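Local atomic coordinates of sister chromatid cohesion protein (Chaetomium thermophilum, PDB entry 5T8V), a protein that probably loads the cohesin complex onto chromatin, the part described here being the helical-repeat C-terminal portion of the loader subunit Scc2. Residues T1227-L1232 and I1280-F1285; I1167-S1172 and F1208-D1213; I166-A171 and L232-A237; T198-L203 and D251-V256. One frame throughout, in Å; residues are numbered along the deposited sequence.

Contact 1 (T1227-L1232 and I1280-F1285); sequences TPKLHL and IENLAF
N1282 reaches from the last turn of helix 1271-1284 into the turn that precedes helix 1231-1240. Its CB lies 4.1 Å from CB of P1228. CG leans on the same P1228 CB at 3.9 Å and, with chi1 at -79°, stands beside the backbone N of N1282, which turns the amide toward the other segment. OD1 then accepts a hydrogen bond from the backbone N of L1230 (3.3 Å). This bond is nearly straight at the hydrogen, 169°, yet the donor lies above the carbonyl plane. The backbone N of K1229 is nearer still, 2.8 Å from OD1 of N1282. ND2 passes by CG of L1230 at 4.2 Å, the two side chains crossing at about a right angle, and makes a weak bond back to F1278 O. An alanine here would remove the amide and would probably leave the L1230 N-H without its acceptor. Beyond the asparagine, P1228 lays its ring against F1285, just past the helix, with CD of P1228 4.4 Å from CB of F1285. The turn itself, type I from P1228 to H1231, places L1230 at the N-cap and is closed by H1231, whose N and ND1 both donate to P1228 O. Around this buried joint, F1285 stacks on F1226 and touches W1425 of helix 1422-1431, while helices 1364-1387 and 1291-1319 pack against L1283.

Contact 2 (I1167-S1172 and F1208-D1213); sequences ITLATS and FAYQRD
Y1210 lays its ring against the end of helix 1163-1169 and the type I turn that follows, and this is where the packing is densest. Its CG lies anti to the backbone N (chi1 -176°), a setting that carries the ring out from helix 1200-1213 and across to T1168. The methyl CG2 of T1168 sits 3.5 Å from CG of Y1210, at the root of the ring. Farther out, CD2 of L1169 comes in crosswise and meets CE1 of Y1210 at 4.0 Å. S1172 takes the far rim, its CA near the ring plane and 4.0 Å from CE2 of Y1210. The S1172 hydroxyl, close to the phenol, has its strongest partner in Q1137.

Next to the ring lies a polar link. Q1211 bends at chi2 and brings NE2 to the backbone O of T1171, a 2.7 Å hydrogen bond with the acceptor in the amide plane but bent at the hydrogen, 131°; a weaker one runs from the same NE2 to T1171 OG1. That hydroxyl donates in turn to T1168 O, tying the side chain back to a carbonyl that the T1171 N-H also reaches. The outer flank of the helix differs sharply: R1212 and D1213 are exposed, pair with each other in a salt bridge and stay clear of segment 1167-1172. A helix packed through one side on the end of another is consistent with the stacked helices of a HEAT-repeat alpha-solenoid.

Contact 3 (I166-A171 and L232-A237); sequences IIMPLA and LFIETA
F233 opens the contact through its backbone, its carbonyl O lying 4.4 Å from CE of M168, while the phenyl ring leads away toward L286. I234 comes next and carries most of the contact. Its CG1 branch is fully extended, anti to the backbone N (chi1 -179°), and points into the helix face. CB meets the sulfur SD of M168 at 4.0 Å, CG1 rests on CB of A171 at 3.5 Å, and CD1 ends 3.9 Å from CG2 of I167. M168, bent at chi2 and chi3, curls its methyl CE back to 3.9 Å from CA of I234, so the isoleucine is met from two directions.

At E235, which is poorly ordered, the backbone takes over. Its O and the O of A171 stand 3.0 Å apart, two acceptors whose repulsion is probably offset by R174, which donates NH1 to A171 O and NH2 to E235 O. T236 and A237 then lead the loop off, A237 touching D242 and S243. The loop joins helix 218-232 to helix 247-267 and passes across helix 149-172 near its C-terminal end. F250 of helix 247-267 touches both I234 and A171, and L170 turns to helix 190-213.

Contact 4 (T198-L203 and D251-V256); sequences TDAQKL and DGFRLV
Q201 and F253 bury the greatest areas here, and they meet as an aliphatic chain laid over an aromatic face. CG of Q201 stands 3.7 Å from the centroid of the F253 ring and only 16° off its normal, a CH-pi contact. The geometry follows from the torsions: chi1 of Q201 is -70°, and beyond CG the chain runs extended, so that the amide continues across the ring. NE2 comes to 3.9 Å from CD2 of F253, with the amide plane almost perpendicular to the ring, and the same nitrogen lies 4.0 Å from CA of G252. G252 has no side chain, so the Q201 amide can come down on the backbone of helix 247-267.

F253 also presents its edge. CB of A200 lies near the ring plane, 3.9 Å from CE1 of F253, so one helix supplies both a partner over the face and one at the rim. Replacing F253 by an alanine would take away the ring and would probably open a gap beside A200 and leave the Q201 chain free to turn. V256, one turn further on, adds a looser touch, its CG1 4.4 Å from the backbone O of Q201. M197 and L204 of helix 190-213 also touch F253.

The two short segments run nearly parallel, at 11°, with their axes 10.1 Å apart at closest approach. Helix 218-232 separates helices 190-213 and 247-267 in the sequence, and such near-parallel pairing of every second helix fits an alpha-solenoid of the kind that HEAT repeats build.

The four contacts form two pairs at distant parts of the chain. Contacts 1 and 2 have centres 13 Å apart, lie within the same C-terminal family region, and are joined by a probable hydrogen bond from NZ of K1229 to OE1 of Q1211 (2.9 Å). Contacts 3 and 4, with centres 12 Å apart, interleave along the sequence and share a core: CD1 of I167 lies 3.4 Å from CE1 of F253 and 4.1 Å from CB of A200. Between the pairs, centres are 75 to 92 Å apart, on opposite sides of the chain's centre. A citrate, probably from the crystallisation liquor, is hydrogen-bonded to NZ of K202, on segment 198-203 but turned away from contact 4.

Contact 1 (T1227-L1232 and I1280-F1285)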
loop_
_atom_site.group_PDB
_atom_site.type_symbol
_atom_site.label_atom_id
_atom_site.label_comp_id
_atom_site.label_asym_id
_atom_site.label_seq_id
_atom_site.Cartn_x
_atom_site.Cartn_y
_atom_site.Cartn_z
ATOM N N THR A 1227 -24.854 4.429 14.190
ATOM C CA THR A 1227 -24.329 4.646 15.528
ATOM C C THR A 1227 -25.454 5.093 16.451
ATOM O O THR A 1227 -26.280 5.928 16.062
ATOM C CB THR A 1227 -23.214 5.702 15.526
ATOM O OG1 THR A 1227 -23.716 6.936 14.998
ATOM C CG2 THR A 1227 -22.032 5.234 14.691
ATOM N N PRO A 1228 -25.515 4.567 17.675
ATOM C CA PRO A 1228 -26.607 4.946 18.578
ATOM C C PRO A 1228 -26.430 6.356 19.116
ATOM O O PRO A 1228 -25.317 6.880 19.208
ATOM C CB PRO A 1228 -26.512 3.905 19.698
ATOM C CG PRO A 1228 -25.070 3.557 19.741
ATOM C CD PRO A 1228 -24.582 3.623 18.315
ATOM N N LYS A 1229 -27.557 6.975 19.475
ATOM C CA LYS A 1229 -27.515 8.335 20.003
ATOM C C LYS A 1229 -26.731 8.396 21.306
ATOM O O LYS A 1229 -26.025 9.377 21.568
ATOM C CB LYS A 1229 -28.938 8.858 20.208
ATOM C CG LYS A 1229 -29.776 8.908 18.940
ATOM C CD LYS A 1229 -29.182 9.857 17.905
ATOM C CE LYS A 1229 -30.065 9.964 16.673
ATOM N NZ LYS A 1229 -31.402 10.538 16.987
ATOM N N LEU A 1230 -26.839 7.359 22.133
ATOM C CA LEU A 1230 -26.169 7.313 23.424
ATOM C C LEU A 1230 -24.738 6.798 23.329
ATOM O O LEU A 1230 -24.141 6.478 24.362
ATOM C CB LEU A 1230 -26.962 6.432 24.393
ATOM C CG LEU A 1230 -28.454 6.745 24.547
ATOM C CD1 LEU A 1230 -29.118 5.740 25.479
ATOM C CD2 LEU A 1230 -28.661 8.160 25.056
ATOM N N HIS A 1231 -24.171 6.713 22.121
ATOM C CA HIS A 1231 -22.831 6.148 21.988
ATOM C C HIS A 1231 -21.798 6.993 22.722
ATOM O O HIS A 1231 -20.799 6.455 23.214
ATOM C CB HIS A 1231 -22.463 5.990 20.510
ATOM C CG HIS A 1231 -21.745 7.165 19.924
ATOM N ND1 HIS A 1231 -22.404 8.224 19.337
ATOM C CD2 HIS A 1231 -20.424 7.435 19.810
ATOM C CE1 HIS A 1231 -21.519 9.101 18.896
ATOM N NE2 HIS A 1231 -20.310 8.647 19.173
ATOM N N LEU A 1232 -22.016 8.306 22.819
ATOM C CA LEU A 1232 -21.178 9.124 23.690
ATOM C C LEU A 1232 -21.366 8.715 25.143
ATOM O O LEU A 1232 -20.394 8.445 25.857
ATOM C CB LEU A 1232 -21.501 10.610 23.511
ATOM C CG LEU A 1232 -21.219 11.298 22.171
ATOM C CD1 LEU A 1232 -19.940 10.772 21.527
ATOM C CD2 LEU A 1232 -22.414 11.173 21.228
ATOM N N ILE A 1280 -34.554 1.156 22.221
ATOM C CA ILE A 1280 -34.212 -0.177 21.719
ATOM C C ILE A 1280 -33.350 -0.076 20.467
ATOM O O ILE A 1280 -32.420 -0.869 20.275
ATOM C CB ILE A 1280 -35.479 -1.027 21.464
ATOM C CG1 ILE A 1280 -36.330 -0.438 20.339
ATOM C CG2 ILE A 1280 -36.296 -1.179 22.737
ATOM C CD1 ILE A 1280 -36.131 -1.130 19.005
ATOM N N GLU A 1281 -33.632 0.913 19.611
ATOM C CA GLU A 1281 -32.761 1.155 18.468
ATOM C C GLU A 1281 -31.339 1.473 18.916
ATOM O O GLU A 1281 -30.386 1.251 18.159
ATOM C CB GLU A 1281 -33.327 2.288 17.613
ATOM C CG GLU A 1281 -34.611 1.930 16.887
ATOM C CD GLU A 1281 -35.234 3.118 16.178
ATOM O OE1 GLU A 1281 -35.305 4.206 16.785
ATOM O OE2 GLU A 1281 -35.647 2.965 15.010
ATOM N N ASN A 1282 -31.175 1.991 20.137
ATOM C CA ASN A 1282 -29.836 2.146 20.699
ATOM C C ASN A 1282 -29.250 0.798 21.093
ATOM O O ASN A 1282 -28.050 0.560 20.915
ATOM C CB ASN A 1282 -29.869 3.078 21.911
ATOM C CG ASN A 1282 -29.932 4.543 21.526
ATOM O OD1 ASN A 1282 -28.945 5.119 21.072
ATOM N ND2 ASN A 1282 -31.091 5.159 21.725
ATOM N N LEU A 1283 -30.079 -0.099 21.635
ATOM C CA LEU A 1283 -29.582 -1.410 22.038
ATOM C C LEU A 1283 -29.091 -2.205 20.836
ATOM O O LEU A 1283 -28.121 -2.964 20.940
ATOM C CB LEU A 1283 -30.673 -2.186 22.774
ATOM C CG LEU A 1283 -31.173 -1.574 24.084
ATOM C CD1 LEU A 1283 -32.381 -2.342 24.599
ATOM C CD2 LEU A 1283 -30.071 -1.538 25.130
ATOM N N ALA A 1284 -29.751 -2.044 19.686
ATOM C CA ALA A 1284 -29.347 -2.782 18.492
ATOM C C ALA A 1284 -27.854 -2.629 18.217
ATOM O O ALA A 1284 -27.158 -3.610 17.934
ATOM C CB ALA A 1284 -30.163 -2.310 17.287
ATOM N N PHE A 1285 -27.344 -1.402 18.303
ATOM C CA PHE A 1285 -25.948 -1.104 18.006
ATOM C C PHE A 1285 -25.365 -0.309 19.162
ATOM O O PHE A 1285 -25.956 0.689 19.584
ATOM C CB PHE A 1285 -25.826 -0.314 16.701
ATOM C CG PHE A 1285 -26.987 -0.513 15.763
ATOM C CD1 PHE A 1285 -26.982 -1.544 14.836
ATOM C CD2 PHE A 1285 -28.087 0.327 15.815
ATOM C CE1 PHE A 1285 -28.051 -1.728 13.976
ATOM C CE2 PHE A 1285 -29.159 0.148 14.958
ATOM C CZ PHE A 1285 -29.140 -0.880 14.038
#

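Contact 2 (I1167-S1172 and F1208-D1213)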
loop_
_atom_site.group_PDB
_atom_site.type_symbol
_atom_site.label_atom_id
_atom_site.label_comp_id
_atom_site.label_asym_id
_atom_site.label_seq_id
_atom_site.Cartn_x
_atom_site.Cartn_y
_atom_site.Cartn_z
ATOM N N ILE A 1167 -24.910 16.048 29.441
ATOM C CA ILE A 1167 -25.160 14.726 28.875
ATOM C C ILE A 1167 -26.125 14.834 27.702
ATOM O O ILE A 1167 -25.993 14.122 26.698
ATOM C CB ILE A 1167 -25.692 13.771 29.961
ATOM C CG1 ILE A 1167 -24.647 13.587 31.065
ATOM C CG2 ILE A 1167 -26.057 12.419 29.355
ATOM C CD1 ILE A 1167 -25.151 12.830 32.278
ATOM N N THR A 1168 -27.107 15.733 27.806
ATOM C CA THR A 1168 -28.088 15.898 26.739
ATOM C C THR A 1168 -27.488 16.627 25.543
ATOM O O THR A 1168 -27.702 16.227 24.393
ATOM C CB THR A 1168 -29.306 16.658 27.268
ATOM O OG1 THR A 1168 -29.806 16.008 28.443
ATOM C CG2 THR A 1168 -30.406 16.706 26.224
ATOM N N LEU A 1169 -26.737 17.699 25.791
ATOM C CA LEU A 1169 -26.144 18.465 24.703
ATOM C C LEU A 1169 -25.055 17.689 23.976
ATOM O O LEU A 1169 -24.727 18.030 22.834
ATOM C CB LEU A 1169 -25.580 19.780 25.240
ATOM C CG LEU A 1169 -26.616 20.757 25.806
ATOM C CD1 LEU A 1169 -25.937 21.876 26.574
ATOM C CD2 LEU A 1169 -27.488 21.330 24.695
ATOM N N ALA A 1170 -24.488 16.656 24.604
ATOM C CA ALA A 1170 -23.475 15.851 23.931
ATOM C C ALA A 1170 -24.038 15.122 22.719
ATOM O O ALA A 1170 -23.270 14.736 21.831
ATOM C CB ALA A 1170 -22.866 14.845 24.906
ATOM N N THR A 1171 -25.355 14.925 22.662
ATOM C CA THR A 1171 -26.000 14.270 21.532
ATOM C C THR A 1171 -26.477 15.262 20.479
ATOM O O THR A 1171 -27.339 14.920 19.662
ATOM C CB THR A 1171 -27.179 13.421 22.015
ATOM O OG1 THR A 1171 -28.221 14.276 22.503
ATOM C CG2 THR A 1171 -26.743 12.473 23.124
ATOM N N SER A 1172 -25.942 16.478 20.482
ATOM C CA SER A 1172 -26.348 17.490 19.520
ATOM C C SER A 1172 -25.623 17.287 18.194
ATOM O O SER A 1172 -24.504 16.769 18.145
ATOM C CB SER A 1172 -26.059 18.889 20.065
ATOM O OG SER A 1172 -26.494 19.887 19.161
ATOM N N PHE A 1208 -33.807 11.798 24.979
ATOM C CA PHE A 1208 -34.911 11.532 24.062
ATOM C C PHE A 1208 -35.704 12.802 23.775
ATOM O O PHE A 1208 -35.967 13.132 22.613
ATOM C CB PHE A 1208 -35.826 10.448 24.630
ATOM C CG PHE A 1208 -37.089 10.256 23.839
ATOM C CD1 PHE A 1208 -37.043 9.757 22.548
ATOM C CD2 PHE A 1208 -38.321 10.581 24.382
ATOM C CE1 PHE A 1208 -38.200 9.585 21.815
ATOM C CE2 PHE A 1208 -39.482 10.409 23.654
ATOM C CZ PHE A 1208 -39.420 9.910 22.369
ATOM N N ALA A 1209 -36.101 13.526 24.825
ATOM C CA ALA A 1209 -36.849 14.764 24.625
ATOM C C ALA A 1209 -36.061 15.750 23.772
ATOM O O ALA A 1209 -36.637 16.479 22.957
ATOM C CB ALA A 1209 -37.205 15.387 25.974
ATOM N N TYR A 1210 -34.740 15.780 23.943
ATOM C CA TYR A 1210 -33.903 16.688 23.166
ATOM C C TYR A 1210 -33.884 16.287 21.697
ATOM O O TYR A 1210 -34.038 17.134 20.810
ATOM C CB TYR A 1210 -32.490 16.700 23.748
ATOM C CG TYR A 1210 -31.540 17.680 23.098
ATOM C CD1 TYR A 1210 -31.621 19.038 23.367
ATOM C CD2 TYR A 1210 -30.545 17.243 22.235
ATOM C CE1 TYR A 1210 -30.749 19.938 22.784
ATOM C CE2 TYR A 1210 -29.667 18.132 21.646
ATOM C CZ TYR A 1210 -29.772 19.479 21.924
ATOM O OH TYR A 1210 -28.900 20.373 21.339
ATOM N N GLN A 1211 -33.700 14.993 21.420
ATOM C CA GLN A 1211 -33.707 14.525 20.038
ATOM C C GLN A 1211 -35.065 14.739 19.382
ATOM O O GLN A 1211 -35.139 14.973 18.170
ATOM C CB GLN A 1211 -33.326 13.045 19.984
ATOM C CG GLN A 1211 -31.900 12.755 20.416
ATOM C CD GLN A 1211 -30.877 13.246 19.412
ATOM O OE1 GLN A 1211 -31.093 13.173 18.203
ATOM N NE2 GLN A 1211 -29.756 13.756 19.910
ATOM N N ARG A 1212 -36.144 14.669 20.162
ATOM C CA ARG A 1212 -37.487 14.760 19.601
ATOM C C ARG A 1212 -37.893 16.207 19.342
ATOM O O ARG A 1212 -38.390 16.533 18.260
ATOM C CB ARG A 1212 -38.489 14.084 20.542
ATOM C CG ARG A 1212 -39.950 14.379 20.224
ATOM C CD ARG A 1212 -40.891 13.517 21.052
ATOM N NE ARG A 1212 -40.565 13.551 22.476
ATOM C CZ ARG A 1212 -40.859 14.560 23.292
ATOM N NH1 ARG A 1212 -41.484 15.635 22.832
ATOM N NH2 ARG A 1212 -40.521 14.495 24.572
ATOM N N ASP A 1213 -37.682 17.086 20.320
ATOM C CA ASP A 1213 -38.184 18.453 20.235
ATOM C C ASP A 1213 -37.188 19.427 19.619
ATOM O O ASP A 1213 -37.606 20.395 18.972
ATOM C CB ASP A 1213 -38.578 18.951 21.628
ATOM C CG ASP A 1213 -39.652 18.095 22.271
ATOM O OD1 ASP A 1213 -40.464 17.502 21.530
ATOM O OD2 ASP A 1213 -39.685 18.015 23.518
#

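Contact 3 (I166-A171 and L232-A237)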
loop_
_atom_site.group_PDB
_atom_site.type_symbol
_atom_site.label_atom_id
_atom_site.label_comp_id
_atom_site.label_asym_id
_atom_site.label_seq_id
_atom_site.Cartn_x
_atom_site.Cartn_y
_atom_site.Cartn_z
ATOM N N ILE A 166 32.604 -44.561 -9.133
ATOM C CA ILE A 166 33.748 -43.733 -9.505
ATOM C C ILE A 166 33.336 -42.275 -9.676
ATOM O O ILE A 166 33.843 -41.393 -8.975
ATOM C CB ILE A 166 34.414 -44.276 -10.784
ATOM C CG1 ILE A 166 34.934 -45.696 -10.527
ATOM C CG2 ILE A 166 35.547 -43.354 -11.228
ATOM C CD1 ILE A 166 35.694 -46.328 -11.679
ATOM N N ILE A 167 32.417 -42.013 -10.605
ATOM C CA ILE A 167 32.104 -40.634 -10.982
ATOM C C ILE A 167 31.588 -39.858 -9.775
ATOM O O ILE A 167 32.131 -38.808 -9.404
ATOM C CB ILE A 167 31.093 -40.615 -12.142
ATOM C CG1 ILE A 167 31.653 -41.378 -13.347
ATOM C CG2 ILE A 167 30.770 -39.184 -12.547
ATOM C CD1 ILE A 167 30.616 -41.717 -14.396
ATOM N N MET A 168 30.531 -40.366 -9.142
ATOM C CA MET A 168 29.943 -39.665 -8.003
ATOM C C MET A 168 30.906 -39.564 -6.828
ATOM O O MET A 168 31.141 -38.441 -6.346
ATOM C CB MET A 168 28.637 -40.356 -7.599
ATOM C CG MET A 168 27.591 -40.419 -8.711
ATOM S SD MET A 168 26.933 -38.809 -9.196
ATOM C CE MET A 168 26.023 -38.344 -7.727
ATOM N N PRO A 169 31.497 -40.652 -6.324
ATOM C CA PRO A 169 32.417 -40.503 -5.184
ATOM C C PRO A 169 33.620 -39.627 -5.485
ATOM O O PRO A 169 34.139 -38.973 -4.572
ATOM C CB PRO A 169 32.829 -41.949 -4.869
ATOM C CG PRO A 169 32.509 -42.731 -6.098
ATOM C CD PRO A 169 31.328 -42.062 -6.716
ATOM N N LEU A 170 34.086 -39.591 -6.736
ATOM C CA LEU A 170 35.192 -38.701 -7.077
ATOM C C LEU A 170 34.747 -37.247 -7.070
ATOM O O LEU A 170 35.467 -36.375 -6.568
ATOM C CB LEU A 170 35.775 -39.073 -8.439
ATOM C CG LEU A 170 36.810 -40.201 -8.445
ATOM C CD1 LEU A 170 37.125 -40.623 -9.868
ATOM C CD2 LEU A 170 38.082 -39.771 -7.739
ATOM N N ALA A 171 33.568 -36.963 -7.623
ATOM C CA ALA A 171 33.057 -35.599 -7.595
ATOM C C ALA A 171 32.836 -35.124 -6.165
ATOM O O ALA A 171 33.124 -33.967 -5.836
ATOM C CB ALA A 171 31.758 -35.510 -8.394
ATOM N N LEU A 232 22.547 -36.219 -12.748
ATOM C CA LEU A 232 22.092 -34.838 -12.863
ATOM C C LEU A 232 22.450 -34.035 -11.620
ATOM O O LEU A 232 22.826 -32.861 -11.717
ATOM C CB LEU A 232 20.584 -34.818 -13.108
ATOM C CG LEU A 232 19.920 -33.464 -13.347
ATOM C CD1 LEU A 232 20.374 -32.860 -14.665
ATOM C CD2 LEU A 232 18.412 -33.630 -13.320
ATOM N N PHE A 233 22.349 -34.653 -10.440
ATOM C CA PHE A 233 22.625 -33.993 -9.171
ATOM C C PHE A 233 24.033 -34.287 -8.663
ATOM O O PHE A 233 24.266 -34.319 -7.450
ATOM C CB PHE A 233 21.585 -34.407 -8.131
ATOM C CG PHE A 233 20.169 -34.201 -8.583
ATOM C CD1 PHE A 233 19.546 -32.973 -8.417
ATOM C CD2 PHE A 233 19.465 -35.229 -9.186
ATOM C CE1 PHE A 233 18.244 -32.777 -8.840
ATOM C CE2 PHE A 233 18.164 -35.041 -9.612
ATOM C CZ PHE A 233 17.551 -33.815 -9.439
ATOM N N ILE A 234 24.977 -34.513 -9.577
ATOM C CA ILE A 234 26.367 -34.707 -9.189
ATOM C C ILE A 234 26.856 -33.476 -8.439
ATOM O O ILE A 234 26.507 -32.338 -8.777
ATOM C CB ILE A 234 27.223 -34.991 -10.436
ATOM C CG1 ILE A 234 28.683 -35.220 -10.053
ATOM C CG2 ILE A 234 27.104 -33.844 -11.439
ATOM C CD1 ILE A 234 29.531 -35.730 -11.198
ATOM N N GLU A 235 27.671 -33.698 -7.405
ATOM C CA GLU A 235 28.140 -32.611 -6.545
ATOM C C GLU A 235 29.539 -32.189 -6.980
ATOM O O GLU A 235 30.552 -32.558 -6.385
ATOM C CB GLU A 235 28.111 -33.026 -5.079
ATOM C CG GLU A 235 26.870 -32.565 -4.345
ATOM C CD GLU A 235 27.086 -32.465 -2.849
ATOM O OE1 GLU A 235 27.596 -33.437 -2.252
ATOM O OE2 GLU A 235 26.758 -31.406 -2.273
ATOM N N THR A 236 29.580 -31.391 -8.040
ATOM C CA THR A 236 30.803 -30.695 -8.404
ATOM C C THR A 236 31.261 -29.821 -7.242
ATOM O O THR A 236 30.454 -29.311 -6.462
ATOM C CB THR A 236 30.567 -29.844 -9.654
ATOM O OG1 THR A 236 30.240 -30.696 -10.758
ATOM C CG2 THR A 236 31.798 -29.026 -10.003
ATOM N N ALA A 237 32.575 -29.657 -7.125
ATOM C CA ALA A 237 33.131 -28.843 -6.058
ATOM C C ALA A 237 32.944 -27.358 -6.359
ATOM O O ALA A 237 32.745 -26.944 -7.505
ATOM C CB ALA A 237 34.614 -29.154 -5.865
#

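Contact 4 (T198-L203 and D251-V256)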
loop_
_atom_site.group_PDB
_atom_site.type_symbol
_atom_site.label_atom_id
_atom_site.label_comp_id
_atom_site.label_asym_id
_atom_site.label_seq_id
_atom_site.Cartn_x
_atom_site.Cartn_y
_atom_site.Cartn_z
ATOM N N THR A 198 36.796 -39.739 -19.492
ATOM C CA THR A 198 36.429 -39.563 -20.893
ATOM C C THR A 198 35.759 -40.816 -21.442
ATOM O O THR A 198 34.736 -40.732 -22.131
ATOM C CB THR A 198 37.664 -39.206 -21.720
ATOM O OG1 THR A 198 38.214 -37.970 -21.250
ATOM C CG2 THR A 198 37.313 -39.064 -23.205
ATOM N N ASP A 199 36.321 -41.990 -21.146
ATOM C CA ASP A 199 35.707 -43.237 -21.586
ATOM C C ASP A 199 34.270 -43.342 -21.089
ATOM O O ASP A 199 33.359 -43.697 -21.849
ATOM C CB ASP A 199 36.533 -44.428 -21.097
ATOM C CG ASP A 199 37.941 -44.431 -21.657
ATOM O OD1 ASP A 199 38.325 -43.444 -22.323
ATOM O OD2 ASP A 199 38.668 -45.417 -21.423
ATOM N N ALA A 200 34.047 -43.027 -19.810
ATOM C CA ALA A 200 32.697 -43.091 -19.255
ATOM C C ALA A 200 31.754 -42.144 -19.991
ATOM O O ALA A 200 30.655 -42.539 -20.401
ATOM C CB ALA A 200 32.731 -42.773 -17.760
ATOM N N GLN A 201 32.160 -40.884 -20.160
ATOM C CA GLN A 201 31.336 -39.937 -20.905
ATOM C C GLN A 201 30.970 -40.497 -22.274
ATOM O O GLN A 201 29.793 -40.547 -22.650
ATOM C CB GLN A 201 32.070 -38.604 -21.066
ATOM C CG GLN A 201 32.232 -37.794 -19.792
ATOM C CD GLN A 201 32.774 -36.401 -20.069
ATOM O OE1 GLN A 201 32.904 -35.997 -21.226
ATOM N NE2 GLN A 201 33.093 -35.662 -19.011
ATOM N N LYS A 202 31.980 -40.934 -23.028
ATOM C CA LYS A 202 31.748 -41.427 -24.380
ATOM C C LYS A 202 30.783 -42.606 -24.386
ATOM O O LYS A 202 29.966 -42.744 -25.304
ATOM C CB LYS A 202 33.081 -41.816 -25.017
ATOM C CG LYS A 202 34.058 -40.660 -25.160
ATOM C CD LYS A 202 33.666 -39.722 -26.294
ATOM C CE LYS A 202 34.704 -38.624 -26.490
ATOM N NZ LYS A 202 36.068 -39.168 -26.802
ATOM N N LEU A 203 30.853 -43.466 -23.366
ATOM C CA LEU A 203 29.927 -44.592 -23.299
ATOM C C LEU A 203 28.503 -44.119 -23.031
ATOM O O LEU A 203 27.563 -44.529 -23.722
ATOM C CB LEU A 203 30.373 -45.582 -22.224
ATOM C CG LEU A 203 29.445 -46.789 -22.039
ATOM C CD1 LEU A 203 29.303 -47.575 -23.336
ATOM C CD2 LEU A 203 29.951 -47.688 -20.924
ATOM N N ASP A 251 31.065 -31.360 -14.983
ATOM C CA ASP A 251 30.050 -30.622 -15.728
ATOM C C ASP A 251 29.686 -31.362 -17.009
ATOM O O ASP A 251 28.504 -31.495 -17.351
ATOM C CB ASP A 251 30.532 -29.207 -16.054
ATOM C CG ASP A 251 30.666 -28.331 -14.821
ATOM O OD1 ASP A 251 30.225 -28.753 -13.729
ATOM O OD2 ASP A 251 31.203 -27.211 -14.951
ATOM N N GLY A 252 30.696 -31.858 -17.724
ATOM C CA GLY A 252 30.429 -32.658 -18.906
ATOM C C GLY A 252 29.530 -33.838 -18.604
ATOM O O GLY A 252 28.621 -34.155 -19.378
ATOM N N PHE A 253 29.760 -34.500 -17.469
ATOM C CA PHE A 253 28.851 -35.576 -17.083
ATOM C C PHE A 253 27.422 -35.064 -16.935
ATOM O O PHE A 253 26.476 -35.670 -17.453
ATOM C CB PHE A 253 29.321 -36.240 -15.793
ATOM C CG PHE A 253 30.404 -37.247 -16.001
ATOM C CD1 PHE A 253 30.120 -38.473 -16.574
ATOM C CD2 PHE A 253 31.705 -36.969 -15.633
ATOM C CE1 PHE A 253 31.116 -39.404 -16.772
ATOM C CE2 PHE A 253 32.704 -37.896 -15.825
ATOM C CZ PHE A 253 32.409 -39.118 -16.395
ATOM N N ARG A 254 27.241 -33.948 -16.221
ATOM C CA ARG A 254 25.905 -33.376 -16.063
ATOM C C ARG A 254 25.234 -33.176 -17.419
ATOM O O ARG A 254 24.068 -33.549 -17.617
ATOM C CB ARG A 254 26.000 -32.051 -15.305
ATOM C CG ARG A 254 24.765 -31.682 -14.501
ATOM C CD ARG A 254 25.076 -30.557 -13.518
ATOM N NE ARG A 254 25.669 -29.396 -14.179
ATOM C CZ ARG A 254 26.244 -28.379 -13.543
ATOM N NH1 ARG A 254 26.315 -28.372 -12.216
ATOM N NH2 ARG A 254 26.755 -27.367 -14.233
ATOM N N LEU A 255 25.966 -32.599 -18.373
ATOM C CA LEU A 255 25.396 -32.343 -19.694
ATOM C C LEU A 255 24.994 -33.641 -20.385
ATOM O O LEU A 255 23.888 -33.755 -20.927
ATOM C CB LEU A 255 26.392 -31.559 -20.545
ATOM C CG LEU A 255 26.168 -30.049 -20.550
ATOM C CD1 LEU A 255 27.406 -29.317 -21.032
ATOM C CD2 LEU A 255 24.967 -29.708 -21.423
ATOM N N VAL A 256 25.888 -34.634 -20.386
ATOM C CA VAL A 256 25.554 -35.927 -20.981
ATOM C C VAL A 256 24.275 -36.482 -20.367
ATOM O O VAL A 256 23.420 -37.043 -21.067
ATOM C CB VAL A 256 26.735 -36.905 -20.819
ATOM C CG1 VAL A 256 26.296 -38.348 -21.062
ATOM C CG2 VAL A 256 27.852 -36.532 -21.778
#